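Local coordinates for protein HOBA (Helicobacter pylori, PDB 2UVP) that is required for initiation of DNA replication, where it increases binding of the initiator DnaA to the origin region oriC, at residues A60-H65 against K123-G128. Sequence-based numbering, arbitrary orientation.
Sequences ADSSRH and KIENEG
Asp-61 and Glu-125 show how two loops can be tied together by carboxylates that each accept from the other loop's backbone. The amide N of Lys-123 donates to OD2 of Asp-61 at 2.8 Å, meeting that oxygen on its anti side. In the reverse sense Ser-62 N donates to Glu-125 OE1 at 2.8 Å, on the syn side. Each donor stands 26° out of the plane of the carboxylate it meets. The other oxygen of Glu-125, OE2, lies 2.8 Å from Ser-62 OG, so both carboxylate oxygens lie beside this serine. Beyond CG the glutamate chain is extended (chi2 174°), and this carries its charge across to the 3-10 turn.

The aspartate is also held within its own loop by a two-point salt bridge: Arg-64 NE reaches Asp-61 OD1 at 2.9 Å and NH2 reaches OD2 at 2.9 Å, the latter from the face opposite to that used by Lys-123 N. OD2 thus accepts two bonds, and the paired grip should restrain rotation of the carboxylate.

Van der Waals contact is slight: Lys-123 CB and CG each lie 3.6 Å from Asp-61 OD2, the side chains crossing at a slant. At the lysine tip, a water accepts from NZ and also bonds Ser-63 OG, bridging the loops.

In this alpha/beta fold of the SIS clan, both loops leave the same end of adjacent parallel strands, 55-60 and 116-121, and lead into helices 65-75 and 127-133; Arg-64 also packs on Leu-161 and Leu-165 of helix 161-180.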
loop_
_atom_site.group_PDB
_atom_site.type_symbol
_atom_site.label_atom_id
_atom_site.label_comp_id
_atom_site.label_asym_id
_atom_site.label_seq_id
_atom_site.Cartn_x
_atom_site.Cartn_y
_atom_site.Cartn_z
ATOM N N ALA A 60 -5.593 8.180 11.113
ATOM C CA ALA A 60 -4.532 9.061 11.675
ATOM C C ALA A 60 -4.185 10.124 10.672
ATOM O O ALA A 60 -4.330 9.919 9.453
ATOM C CB ALA A 60 -3.290 8.259 12.018
ATOM N N ASP A 61 -3.661 11.244 11.167
ATOM C CA ASP A 61 -3.176 12.297 10.283
ATOM C C ASP A 61 -1.940 11.855 9.480
ATOM O O ASP A 61 -1.374 10.782 9.729
ATOM C CB ASP A 61 -2.982 13.624 11.068
ATOM C CG ASP A 61 -1.796 13.601 12.033
ATOM O OD1 ASP A 61 -0.869 12.774 11.891
ATOM O OD2 ASP A 61 -1.773 14.464 12.938
ATOM N N SER A 62 -1.551 12.660 8.489
ATOM C CA SER A 62 -0.460 12.281 7.597
ATOM C C SER A 62 0.818 11.904 8.378
ATOM O O SER A 62 1.426 10.854 8.119
ATOM C CB SER A 62 -0.199 13.380 6.534
ATOM O OG SER A 62 -0.236 14.686 7.106
ATOM N N SER A 63 1.184 12.705 9.373
ATOM C CA SER A 63 2.440 12.469 10.088
ATOM C C SER A 63 2.388 11.196 10.935
ATOM O O SER A 63 3.439 10.682 11.358
ATOM C CB SER A 63 2.798 13.691 10.933
ATOM O OG SER A 63 3.173 14.743 10.038
ATOM N N ARG A 64 1.174 10.700 11.186
ATOM C CA ARG A 64 1.007 9.547 12.090
ATOM C C ARG A 64 0.620 8.249 11.393
ATOM O O ARG A 64 0.182 7.284 12.057
ATOM C CB ARG A 64 0.020 9.881 13.213
ATOM C CG ARG A 64 0.698 10.268 14.552
ATOM C CD ARG A 64 1.741 11.358 14.365
ATOM N NE ARG A 64 1.103 12.624 14.011
ATOM C CZ ARG A 64 1.615 13.829 14.262
ATOM N NH1 ARG A 64 2.792 13.952 14.877
ATOM N NH2 ARG A 64 0.941 14.911 13.899
ATOM N N HIS A 65 0.809 8.186 10.072
ATOM C CA HIS A 65 0.557 6.920 9.368
ATOM C C HIS A 65 1.362 5.786 9.992
ATOM O O HIS A 65 0.860 4.663 10.085
ATOM C CB HIS A 65 0.867 7.012 7.873
ATOM C CG HIS A 65 -0.085 7.868 7.108
ATOM N ND1 HIS A 65 -0.012 8.007 5.734
ATOM C CD2 HIS A 65 -1.160 8.593 7.503
ATOM C CE1 HIS A 65 -0.980 8.809 5.325
ATOM N NE2 HIS A 65 -1.699 9.169 6.374
ATOM N N LYS A 123 -4.205 15.326 13.923
ATOM C CA LYS A 123 -4.932 16.410 13.241
ATOM C C LYS A 123 -6.073 15.853 12.417
ATOM O O LYS A 123 -5.965 14.739 11.863
ATOM C CB LYS A 123 -3.992 17.169 12.318
ATOM C CG LYS A 123 -2.883 17.906 13.039
ATOM C CD LYS A 123 -2.087 18.802 12.090
ATOM C CE LYS A 123 -1.304 17.991 11.064
ATOM N NZ LYS A 123 -0.259 18.798 10.349
ATOM N N ILE A 124 -7.141 16.644 12.316
ATOM C CA ILE A 124 -8.265 16.322 11.438
ATOM C C ILE A 124 -8.065 17.156 10.164
ATOM O O ILE A 124 -8.338 18.366 10.145
ATOM C CB ILE A 124 -9.621 16.591 12.123
ATOM C CG1 ILE A 124 -9.731 15.750 13.403
ATOM C CG2 ILE A 124 -10.770 16.285 11.147
ATOM C CD1 ILE A 124 -10.883 16.091 14.338
ATOM N N GLU A 125 -7.561 16.508 9.119
ATOM C CA GLU A 125 -6.995 17.230 7.980
ATOM C C GLU A 125 -7.993 17.620 6.885
ATOM O O GLU A 125 -7.631 18.324 5.942
ATOM C CB GLU A 125 -5.733 16.521 7.447
ATOM C CG GLU A 125 -4.562 16.615 8.482
ATOM C CD GLU A 125 -3.320 15.823 8.119
ATOM O OE1 GLU A 125 -3.433 14.602 7.886
ATOM O OE2 GLU A 125 -2.216 16.416 8.103
ATOM N N ASN A 126 -9.245 17.190 7.016
ATOM C CA ASN A 126 -10.290 17.730 6.146
ATOM C C ASN A 126 -11.668 17.764 6.793
ATOM O O ASN A 126 -11.927 17.085 7.798
ATOM C CB ASN A 126 -10.306 17.037 4.768
ATOM C CG ASN A 126 -11.010 15.687 4.785
ATOM O OD1 ASN A 126 -11.004 14.980 5.790
ATOM N ND2 ASN A 126 -11.618 15.326 3.659
ATOM N N GLU A 127 -12.556 18.569 6.208
ATOM C CA GLU A 127 -13.866 18.801 6.804
ATOM C C GLU A 127 -14.765 17.567 6.796
ATOM O O GLU A 127 -15.601 17.393 7.684
ATOM C CB GLU A 127 -14.548 19.996 6.122
ATOM C CG GLU A 127 -13.958 21.345 6.543
ATOM C CD GLU A 127 -14.392 21.738 7.951
ATOM O OE1 GLU A 127 -15.495 21.330 8.375
ATOM O OE2 GLU A 127 -13.631 22.453 8.634
ATOM N N GLY A 128 -14.593 16.708 5.796
ATOM C CA GLY A 128 -15.367 15.476 5.718
ATOM C C GLY A 128 -15.097 14.547 6.893
ATOM O O GLY A 128 -16.019 13.966 7.461
HETATM O O HOH W 1 1.853 17.336 11.012
#